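Local structure of general secretion pathway protein L (Vibrio parahaemolyticus, 2W7V) at residues 18-23 with 57-62; 27-32 with 41-46; 64-69 with 80-85. The protein is an inner-membrane protein of the type II secretion system that forms a dimer through its periplasmic domain and probably helps assemble the secretion machinery. All blocks are in the same frame, centred on the assembly; numbering follows the deposited sequence. Where two conformers were deposited one is given.

Interaction 1: 18-23 with 57-62; sequences PATLGQ and RVKLAE. With EDO (1,2-ethanediol), chain C.
Thr-20 and Lys-59 mark the nearest approach of the two helical backbones, with CA atoms 7.4 Å apart, and the short axes of 18-22 and 57-61 run roughly antiparallel at 146° and come no closer than 10.1 Å. At that spacing the backbones do not touch, and side chains fill the gap. Thr-20 sends its methyl across. With OG1 beside the backbone N (chi1 -54°), CG2 falls anti to that N and meets CB of Lys-59 at 4.1 Å, the two side chains sliding past each other in opposite directions. The hydroxyl takes no part, since Thr-20 OG1 is hydrogen-bonded to the carbonyl of Ala-16 one turn back. Deeper in, the buried Leu-21 and Leu-60 cross at about a right angle. CD2 of Leu-21 does the touching and sits against both methyls of Leu-60, nearest to CD2 at 4.1 Å. The two helices pack on the same face of the four-stranded antiparallel sheet, in a two-layer alpha-beta sandwich with the topology of a circularly permuted ferredoxin-like fold, and these leucines fill the seam between helices and strands. Leu-60 also rests on Phe-82 and Leu-84 of strand 78-86. On the outer side, Lys-59 passes at a slant across Gln-23. Its chain is extended as far as CE and then bends at chi4 (-83°), which turns NZ back toward Gln-23. CE of Lys-59 lies 4.0 Å from CB of Gln-23. At the C-terminal end of helix 17-22, a 1,2-ethanediol, probably from the crystallisation liquor, sits among backbone carbonyls, those of Val-24 and Leu-27 included. Its O1 donates a hydrogen bond to O of Gly-22 at 2.6 Å, while O2 lies 2.6 Å from O of Leu-21.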
loop_
_atom_site.group_PDB
_atom_site.type_symbol
_atom_site.label_atom_id
_atom_site.label_comp_id
_atom_site.label_asym_id
_atom_site.label_seq_id
_atom_site.Cartn_x
_atom_site.Cartn_y
_atom_site.Cartn_z
ATOM N N PRO A 18 -6.339 5.601 1.409
ATOM C CA PRO A 18 -7.604 5.072 0.930
ATOM C C PRO A 18 -8.771 5.999 1.199
ATOM O O PRO A 18 -9.573 6.249 0.289
ATOM C CB PRO A 18 -7.732 3.744 1.698
ATOM C CG PRO A 18 -6.281 3.309 1.903
ATOM C CD PRO A 18 -5.709 4.649 2.354
ATOM N N ALA A 19 -8.858 6.519 2.422
ATOM C CA ALA A 19 -9.940 7.431 2.782
ATOM C C ALA A 19 -9.815 8.710 1.943
ATOM O O ALA A 19 -10.817 9.227 1.466
ATOM C CB ALA A 19 -9.929 7.711 4.224
ATOM N N THR A 20 -8.595 9.180 1.691
ATOM C CA THR A 20 -8.436 10.402 0.915
ATOM C C THR A 20 -8.819 10.235 -0.545
ATOM O O THR A 20 -9.584 11.056 -1.077
ATOM C CB THR A 20 -7.004 10.978 1.047
ATOM O OG1 THR A 20 -6.699 11.142 2.433
ATOM C CG2 THR A 20 -6.867 12.324 0.331
ATOM N N LEU A 21 -8.297 9.187 -1.181
ATOM C CA LEU A 21 -8.594 8.919 -2.591
ATOM C C LEU A 21 -10.060 8.572 -2.730
ATOM O O LEU A 21 -10.671 8.818 -3.740
ATOM C CB LEU A 21 -7.713 7.796 -3.170
ATOM C CG LEU A 21 -6.190 8.000 -3.139
ATOM C CD1 LEU A 21 -5.471 6.658 -3.258
ATOM C CD2 LEU A 21 -5.712 8.973 -4.178
ATOM N N GLY A 22 -10.600 7.974 -1.688
ATOM C CA GLY A 22 -12.010 7.660 -1.609
ATOM C C GLY A 22 -12.923 8.853 -1.735
ATOM O O GLY A 22 -14.012 8.686 -2.211
ATOM N N GLN A 23 -12.488 10.050 -1.323
ATOM C CA GLN A 23 -13.302 11.274 -1.447
ATOM C C GLN A 23 -13.484 11.713 -2.906
ATOM O O GLN A 23 -14.347 12.526 -3.179
ATOM C CB GLN A 23 -12.669 12.473 -0.710
ATOM C CG GLN A 23 -12.332 12.308 0.768
ATOM C CD GLN A 23 -11.487 13.475 1.341
ATOM O OE1 GLN A 23 -10.499 13.251 2.045
ATOM N NE2 GLN A 23 -11.894 14.717 1.061
ATOM N N ARG A 57 -4.731 15.063 -7.091
ATOM C CA ARG A 57 -3.442 15.720 -6.895
ATOM C C ARG A 57 -3.516 16.793 -5.851
ATOM O O ARG A 57 -2.651 16.858 -5.010
ATOM C CB ARG A 57 -2.895 16.346 -8.158
ATOM C CG ARG A 57 -1.383 16.741 -8.041
ATOM C CD ARG A 57 -1.010 17.889 -8.955
ATOM N NE ARG A 57 -1.759 17.663 -10.160
ATOM C CZ ARG A 57 -2.628 18.479 -10.731
ATOM N NH1 ARG A 57 -2.822 19.732 -10.357
ATOM N NH2 ARG A 57 -3.262 17.999 -11.769
ATOM N N VAL A 58 -4.538 17.645 -5.920
ATOM C CA VAL A 58 -4.679 18.760 -5.013
ATOM C C VAL A 58 -4.874 18.272 -3.577
ATOM O O VAL A 58 -4.293 18.814 -2.655
ATOM C CB VAL A 58 -5.876 19.677 -5.412
ATOM C CG1 VAL A 58 -6.266 20.576 -4.243
ATOM C CG2 VAL A 58 -5.551 20.494 -6.710
ATOM N N LYS A 59 -5.693 17.255 -3.387
ATOM C CA LYS A 59 -5.867 16.677 -2.071
ATOM C C LYS A 59 -4.599 16.010 -1.512
ATOM O O LYS A 59 -4.261 16.178 -0.352
ATOM C CB LYS A 59 -6.990 15.656 -2.102
ATOM C CG LYS A 59 -8.369 16.218 -2.382
ATOM C CD LYS A 59 -9.435 15.172 -1.990
ATOM C CE LYS A 59 -10.856 15.529 -2.436
ATOM N NZ LYS A 59 -11.511 16.440 -1.486
ATOM N N LEU A 60 -3.913 15.229 -2.325
ATOM C CA LEU A 60 -2.675 14.596 -1.903
ATOM C C LEU A 60 -1.596 15.637 -1.551
ATOM O O LEU A 60 -0.831 15.457 -0.623
ATOM C CB LEU A 60 -2.155 13.643 -3.004
ATOM C CG LEU A 60 -3.102 12.467 -3.296
ATOM C CD1 LEU A 60 -2.598 11.723 -4.554
ATOM C CD2 LEU A 60 -3.271 11.548 -2.113
ATOM N N ALA A 61 -1.581 16.740 -2.280
ATOM C CA ALA A 61 -0.570 17.815 -2.123
ATOM C C ALA A 61 -0.631 18.526 -0.749
ATOM O O ALA A 61 0.351 19.157 -0.327
ATOM C CB ALA A 61 -0.757 18.832 -3.238
ATOM N N GLU A 62 -1.771 18.429 -0.062
ATOM C CA GLU A 62 -1.930 19.038 1.254
ATOM C C GLU A 62 -0.998 18.435 2.295
ATOM O O GLU A 62 -0.542 19.137 3.196
ATOM C CB GLU A 62 -3.382 18.905 1.733
ATOM C CG GLU A 62 -4.392 19.605 0.820
ATOM C CD GLU A 62 -5.837 19.516 1.299
ATOM O OE1 GLU A 62 -6.094 18.898 2.364
ATOM O OE2 GLU A 62 -6.711 20.086 0.597
HETATM C C1 EDO C . -14.275 6.915 -5.538
HETATM O O1 EDO C . -14.766 7.610 -4.412
HETATM C C2 EDO C . -12.980 6.247 -5.098
HETATM O O2 EDO C . -11.833 7.075 -5.212
#

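Interaction 2: 27-32 with 41-46. With EDO (1,2-ethanediol), chain C.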
loop_
_atom_site.group_PDB
_atom_site.type_symbol
_atom_site.label_atom_id
_atom_site.label_comp_id
_atom_site.label_asym_id
_atom_site.label_seq_id
_atom_site.Cartn_x
_atom_site.Cartn_y
_atom_site.Cartn_z
ATOM N N LEU A 27 -12.694 8.033 -9.432
ATOM C CA LEU A 27 -11.281 7.686 -9.370
ATOM C C LEU A 27 -11.091 6.279 -8.822
ATOM O O LEU A 27 -11.247 6.064 -7.653
ATOM C CB LEU A 27 -10.470 8.675 -8.502
ATOM C CG LEU A 27 -8.936 8.606 -8.645
ATOM C CD1 LEU A 27 -8.449 9.030 -10.017
ATOM C CD2 LEU A 27 -8.186 9.397 -7.567
ATOM N N GLU A 28 -10.676 5.360 -9.663
ATOM C CA GLU A 28 -10.466 3.984 -9.257
ATOM C C GLU A 28 -8.995 3.728 -9.067
ATOM O O GLU A 28 -8.266 3.871 -9.997
ATOM C CB GLU A 28 -10.954 3.119 -10.401
ATOM C CG GLU A 28 -11.508 1.822 -10.034
ATOM C CD GLU A 28 -12.422 1.298 -11.134
ATOM O OE1 GLU A 28 -13.294 2.070 -11.602
ATOM O OE2 GLU A 28 -12.239 0.138 -11.527
ATOM N N ILE A 29 -8.575 3.290 -7.881
ATOM C CA ILE A 29 -7.191 2.857 -7.625
ATOM C C ILE A 29 -6.982 1.423 -8.070
ATOM O O ILE A 29 -7.524 0.515 -7.491
ATOM C CB ILE A 29 -6.799 3.004 -6.132
ATOM C CG1 ILE A 29 -7.172 4.402 -5.645
ATOM C CG2 ILE A 29 -5.268 2.739 -5.900
ATOM C CD1 ILE A 29 -6.696 5.552 -6.521
ATOM N N THR A 30 -6.205 1.232 -9.128
ATOM C CA THR A 30 -5.911 -0.093 -9.633
ATOM C C THR A 30 -4.681 -0.728 -8.935
ATOM O O THR A 30 -4.602 -1.953 -8.762
ATOM C CB THR A 30 -5.706 -0.048 -11.138
ATOM O OG1 THR A 30 -4.661 0.852 -11.437
ATOM C CG2 THR A 30 -6.965 0.427 -11.843
ATOM N N SER A 31 -3.725 0.095 -8.504
ATOM C CA SER A 31 -2.663 -0.438 -7.657
ATOM C C SER A 31 -1.962 0.624 -6.877
ATOM O O SER A 31 -2.005 1.769 -7.215
ATOM C CB SER A 31 -1.610 -1.181 -8.485
ATOM O OG SER A 31 -0.682 -0.271 -9.026
ATOM N N PHE A 32 -1.295 0.218 -5.817
ATOM C CA PHE A 32 -0.365 1.105 -5.182
ATOM C C PHE A 32 0.712 0.402 -4.421
ATOM O O PHE A 32 0.472 -0.636 -3.800
ATOM C CB PHE A 32 -1.085 2.134 -4.340
ATOM C CG PHE A 32 -1.408 1.698 -2.979
ATOM C CD1 PHE A 32 -2.699 1.515 -2.615
ATOM C CD2 PHE A 32 -0.410 1.583 -2.041
ATOM C CE1 PHE A 32 -3.019 1.110 -1.318
ATOM C CE2 PHE A 32 -0.667 1.207 -0.785
ATOM C CZ PHE A 32 -1.988 0.940 -0.387
ATOM N N VAL A 41 5.360 6.213 -2.008
ATOM C CA VAL A 41 4.226 5.486 -2.454
ATOM C C VAL A 41 3.932 5.841 -3.931
ATOM O O VAL A 41 3.852 6.997 -4.302
ATOM C CB VAL A 41 3.017 5.826 -1.551
ATOM C CG1 VAL A 41 1.766 5.027 -1.959
ATOM C CG2 VAL A 41 3.363 5.529 -0.044
ATOM N N ARG A 42 3.774 4.822 -4.767
ATOM C CA ARG A 42 3.324 5.022 -6.130
ATOM C C ARG A 42 1.938 4.405 -6.349
ATOM O O ARG A 42 1.684 3.258 -6.014
ATOM C CB ARG A 42 4.359 4.452 -7.072
ATOM C CG ARG A 42 5.781 4.893 -6.697
ATOM C CD ARG A 42 6.819 4.294 -7.640
ATOM N NE ARG A 42 7.147 2.910 -7.284
ATOM C CZ ARG A 42 7.922 2.565 -6.264
ATOM N NH1 ARG A 42 8.448 3.483 -5.460
ATOM N NH2 ARG A 42 8.161 1.289 -6.042
ATOM N N ILE A 43 1.052 5.199 -6.920
ATOM C CA ILE A 43 -0.339 4.882 -7.097
ATOM C C ILE A 43 -0.729 4.911 -8.560
ATOM O O ILE A 43 -0.504 5.894 -9.206
ATOM C CB ILE A 43 -1.194 5.971 -6.392
ATOM C CG1 ILE A 43 -0.919 5.985 -4.858
ATOM C CG2 ILE A 43 -2.668 5.708 -6.627
ATOM C CD1 ILE A 43 -1.365 7.273 -4.145
ATOM N N HIS A 44 -1.332 3.855 -9.084
ATOM C CA HIS A 44 -1.961 3.945 -10.375
ATOM C C HIS A 44 -3.461 4.016 -10.163
ATOM O O HIS A 44 -3.976 3.395 -9.263
ATOM C CB HIS A 44 -1.606 2.782 -11.301
ATOM C CG HIS A 44 -0.137 2.618 -11.538
ATOM N ND1 HIS A 44 0.399 1.489 -12.133
ATOM C CD2 HIS A 44 0.915 3.411 -11.226
ATOM C CE1 HIS A 44 1.718 1.612 -12.184
ATOM N NE2 HIS A 44 2.053 2.773 -11.647
ATOM N N ALA A 45 -4.143 4.826 -10.977
ATOM C CA ALA A 45 -5.600 4.982 -10.945
ATOM C C ALA A 45 -6.158 5.222 -12.350
ATOM O O ALA A 45 -5.431 5.472 -13.310
ATOM C CB ALA A 45 -5.994 6.135 -9.978
ATOM N N ARG A 46 -7.469 5.117 -12.471
ATOM C CA ARG A 46 -8.168 5.399 -13.725
ATOM C C ARG A 46 -9.512 6.063 -13.484
ATOM O O ARG A 46 -10.125 5.931 -12.437
ATOM C CB ARG A 46 -8.385 4.118 -14.514
ATOM C CG ARG A 46 -9.151 3.093 -13.742
ATOM C CD ARG A 46 -9.327 1.872 -14.538
ATOM N NE ARG A 46 -9.963 0.818 -13.766
ATOM C CZ ARG A 46 -10.529 -0.261 -14.301
ATOM N NH1 ARG A 46 -10.602 -0.409 -15.623
ATOM N NH2 ARG A 46 -11.070 -1.184 -13.513
HETATM C C1 EDO C . -14.275 6.915 -5.538
HETATM O O1 EDO C . -14.766 7.610 -4.412
HETATM C C2 EDO C . -12.980 6.247 -5.098
HETATM O O2 EDO C . -11.833 7.075 -5.212
HETATM O O HOH W 1 -4.902 2.097 -13.947
#
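Arg-46 meets Glu-28 because its CG sits between the backbone N and the carbonyl carbon (chi1 58°) and its chain then runs extended to NE, beside the glutamate and pointing the same way. The salt bridge joins NH2 of Arg-46 to OE2 of Glu-28 at 2.7 Å. The carboxylate and guanidinium planes are 67° apart, and the hydrogen bond within the bridge is bent and weak. Thr-30 places its methyl against the same arginine, CG2 lying 3.6 Å from NE of Arg-46.

The backbones form an antiparallel ladder with a classic beta bulge. Thr-30 and Ser-31 both face His-44, and N of Thr-30 donates to O of His-44 at 3.1 Å from above the carbonyl plane. N of Ser-31 reaches the same oxygen by a longer, weak bond, while N of His-44 returns to O of Ser-31 at 2.9 Å. The bulge shifts the register by one residue. On its N-terminal side in segment 27-32, Ile-29 pairs with Ala-45, and CD1 of Ile-29 packs on CB of Ala-45 at 3.6 Å. CG2 of Ile-29 touches CG2 of Ile-43 on the same face.

Leu-21 of helix 17-22 and Leu-11 of the second subunit lie on Ile-29; next to it, Leu-27 packs on Phe-53 and Ala-56 of helix 51-61. Strand 40-47 is bonded on its other edge to strand 78-86. At the outer edge, Phe-32 pairs with a strand of the second subunit, and its ring meets Phe-32 of that subunit, so the sheet continues through the dimer.

Interaction 3: 64-69 with 80-85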
loop_
_atom_site.group_PDB
_atom_site.type_symbol
_atom_site.label_atom_id
_atom_site.label_comp_id
_atom_site.label_asym_id
_atom_site.label_seq_id
_atom_site.Cartn_x
_atom_site.Cartn_y
_atom_site.Cartn_z
ATOM N N PHE A 64 1.366 15.587 1.251
ATOM C CA PHE A 64 2.457 14.890 0.573
ATOM C C PHE A 64 3.146 15.753 -0.472
ATOM O O PHE A 64 2.550 16.677 -0.998
ATOM C CB PHE A 64 1.952 13.603 -0.104
ATOM C CG PHE A 64 1.372 12.585 0.851
ATOM C CD1 PHE A 64 2.183 11.842 1.660
ATOM C CD2 PHE A 64 0.004 12.405 0.947
ATOM C CE1 PHE A 64 1.649 10.911 2.543
ATOM C CE2 PHE A 64 -0.534 11.490 1.807
ATOM C CZ PHE A 64 0.285 10.740 2.610
ATOM N N ASN A 65 4.419 15.454 -0.741
ATOM C CA ASN A 65 5.073 15.830 -1.983
ATOM C C ASN A 65 4.498 14.918 -3.105
ATOM O O ASN A 65 4.713 13.713 -3.099
ATOM C CB ASN A 65 6.602 15.681 -1.802
ATOM C CG ASN A 65 7.431 16.246 -2.970
ATOM O OD1 ASN A 65 6.958 16.406 -4.095
ATOM N ND2 ASN A 65 8.699 16.519 -2.692
ATOM N N VAL A 66 3.744 15.494 -4.041
ATOM C CA VAL A 66 3.067 14.737 -5.128
ATOM C C VAL A 66 3.689 15.084 -6.480
ATOM O O VAL A 66 3.900 16.267 -6.780
ATOM C CB VAL A 66 1.534 15.083 -5.219
ATOM C CG1 VAL A 66 0.763 14.049 -6.067
ATOM C CG2 VAL A 66 0.906 15.112 -3.845
ATOM N N GLU A 67 3.973 14.054 -7.276
ATOM C CA GLU A 67 4.230 14.205 -8.688
ATOM C C GLU A 67 3.177 13.410 -9.462
ATOM O O GLU A 67 2.949 12.243 -9.208
ATOM C CB GLU A 67 5.612 13.690 -9.034
ATOM C CG GLU A 67 6.706 14.302 -8.170
ATOM C CD GLU A 67 8.054 13.718 -8.483
ATOM O OE1 GLU A 67 8.547 13.995 -9.608
ATOM O OE2 GLU A 67 8.597 12.950 -7.623
ATOM N N GLN A 68 2.499 14.062 -10.377
ATOM C CA GLN A 68 1.565 13.364 -11.227
ATOM C C GLN A 68 2.326 12.778 -12.400
ATOM O O GLN A 68 3.188 13.420 -12.897
ATOM C CB GLN A 68 0.481 14.331 -11.697
ATOM C CG GLN A 68 -0.730 13.644 -12.300
ATOM C CD GLN A 68 -1.863 14.582 -12.429
ATOM O OE1 GLN A 68 -2.203 15.274 -11.473
ATOM N NE2 GLN A 68 -2.480 14.612 -13.593
ATOM N N GLY A 69 2.039 11.547 -12.801
ATOM C CA GLY A 69 2.652 10.984 -14.002
ATOM C C GLY A 69 1.859 11.426 -15.235
ATOM O O GLY A 69 0.893 12.163 -15.109
ATOM N N GLY A 80 -3.563 7.151 -15.221
ATOM C CA GLY A 80 -2.385 7.864 -14.754
ATOM C C GLY A 80 -1.878 7.366 -13.445
ATOM O O GLY A 80 -2.316 6.347 -12.937
ATOM N N SER A 81 -0.971 8.143 -12.870
ATOM C CA SER A 81 -0.271 7.736 -11.687
ATOM C C SER A 81 0.176 8.920 -10.886
ATOM O O SER A 81 0.137 10.057 -11.359
ATOM C CB SER A 81 0.948 6.900 -12.070
ATOM O OG SER A 81 1.801 7.687 -12.859
ATOM N N PHE A 82 0.599 8.605 -9.657
ATOM C CA PHE A 82 1.109 9.567 -8.709
ATOM C C PHE A 82 2.258 8.917 -7.975
ATOM O O PHE A 82 2.204 7.735 -7.672
ATOM C CB PHE A 82 0.045 9.879 -7.665
ATOM C CG PHE A 82 -1.120 10.604 -8.189
ATOM C CD1 PHE A 82 -1.008 11.911 -8.557
ATOM C CD2 PHE A 82 -2.355 9.977 -8.287
ATOM C CE1 PHE A 82 -2.080 12.584 -9.057
ATOM C CE2 PHE A 82 -3.464 10.677 -8.793
ATOM C CZ PHE A 82 -3.316 11.964 -9.171
ATOM N N VAL A 83 3.277 9.708 -7.684
ATOM C CA VAL A 83 4.342 9.355 -6.770
ATOM C C VAL A 83 4.247 10.295 -5.573
ATOM O O VAL A 83 4.190 11.488 -5.739
ATOM C CB VAL A 83 5.717 9.493 -7.441
ATOM C CG1 VAL A 83 6.805 9.147 -6.462
ATOM C CG2 VAL A 83 5.789 8.550 -8.655
ATOM N N LEU A 84 4.164 9.725 -4.378
ATOM C CA LEU A 84 4.137 10.486 -3.137
ATOM C C LEU A 84 5.442 10.280 -2.382
ATOM O O LEU A 84 5.919 9.152 -2.263
ATOM C CB LEU A 84 3.008 9.976 -2.223
ATOM C CG LEU A 84 1.615 9.817 -2.803
ATOM C CD1 LEU A 84 0.611 9.386 -1.702
ATOM C CD2 LEU A 84 1.189 11.087 -3.489
ATOM N N LYS A 85 5.961 11.360 -1.840
ATOM C CA LYS A 85 7.049 11.373 -0.880
ATOM C C LYS A 85 6.623 12.250 0.294
ATOM O O LYS A 85 5.642 12.999 0.210
ATOM C CB LYS A 85 8.309 11.948 -1.527
ATOM C CG LYS A 85 8.741 11.218 -2.801
ATOM C CD LYS A 85 9.697 12.073 -3.671
ATOM C CE LYS A 85 9.841 11.460 -5.074
ATOM N NZ LYS A 85 10.905 12.084 -5.895
#
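Leu-84 lays its CD1 methyl over one face of the Phe-64 ring, 4.1 Å from the centroid, and its CD2 methyl lies 3.9 Å from CG1 of Val-66. Its two branches thus serve two neighbours in segment 64-69. CG1 of Val-66 lies anti to its own backbone N (chi1 -165°) and also reaches CD1 of Phe-82 at 3.7 Å. This is the tight side. It looks onto the helices, with Leu-60 of helix 51-61 on Val-66 and Leu-17 of helix 17-22 on Leu-84. Gln-68 runs alongside the Phe-82 ring, its amide turned 77° to it, and its OE1 accepts a hydrogen bond from NE of Arg-57.

The opposite face is more open, with Val-83, Lys-85 and the exposed Asn-65 and Glu-67. Here an extended Lys-85 crosses Glu-67 obliquely, and its NZ makes a salt bridge to OE2 of Glu-67 at 3.0 Å.

Between the faces runs the regular antiparallel ladder of a beta hairpin. N of Glu-67 donates to O of Val-83 at 3.0 Å, and the bond is returned between the same residues. N of Gly-69 bonds to O of Ser-81 at 2.8 Å, straight at the hydrogen but from above the carbonyl plane. The chemistry implies an amphipathic hairpin: the helix side is mainly hydrocarbon with one held amide at its end, and a single salt bridge joins the strands where water can probably reach.

Overall arrangement
All three contacts belong to one small domain of four antiparallel strands, in the order 28-35, 40-47, 78-86, 64-73, with helices 17-22 and 51-61 on one face. Interaction 2 is the first hairpin and interaction 3 the second. Their centres lie about 10 Å apart, and strands 40-47 and 78-86 join them by backbone bonds. Interaction 1 links the two helices over the sheet, its centre about 12 Å from that of interaction 2 and 11 Å from that of interaction 3. Along the chain, interaction 2 falls between the segments of interaction 1, and interaction 3 follows. The dimer forms through the edge strand of the first hairpin, so the sheet runs on between subunits.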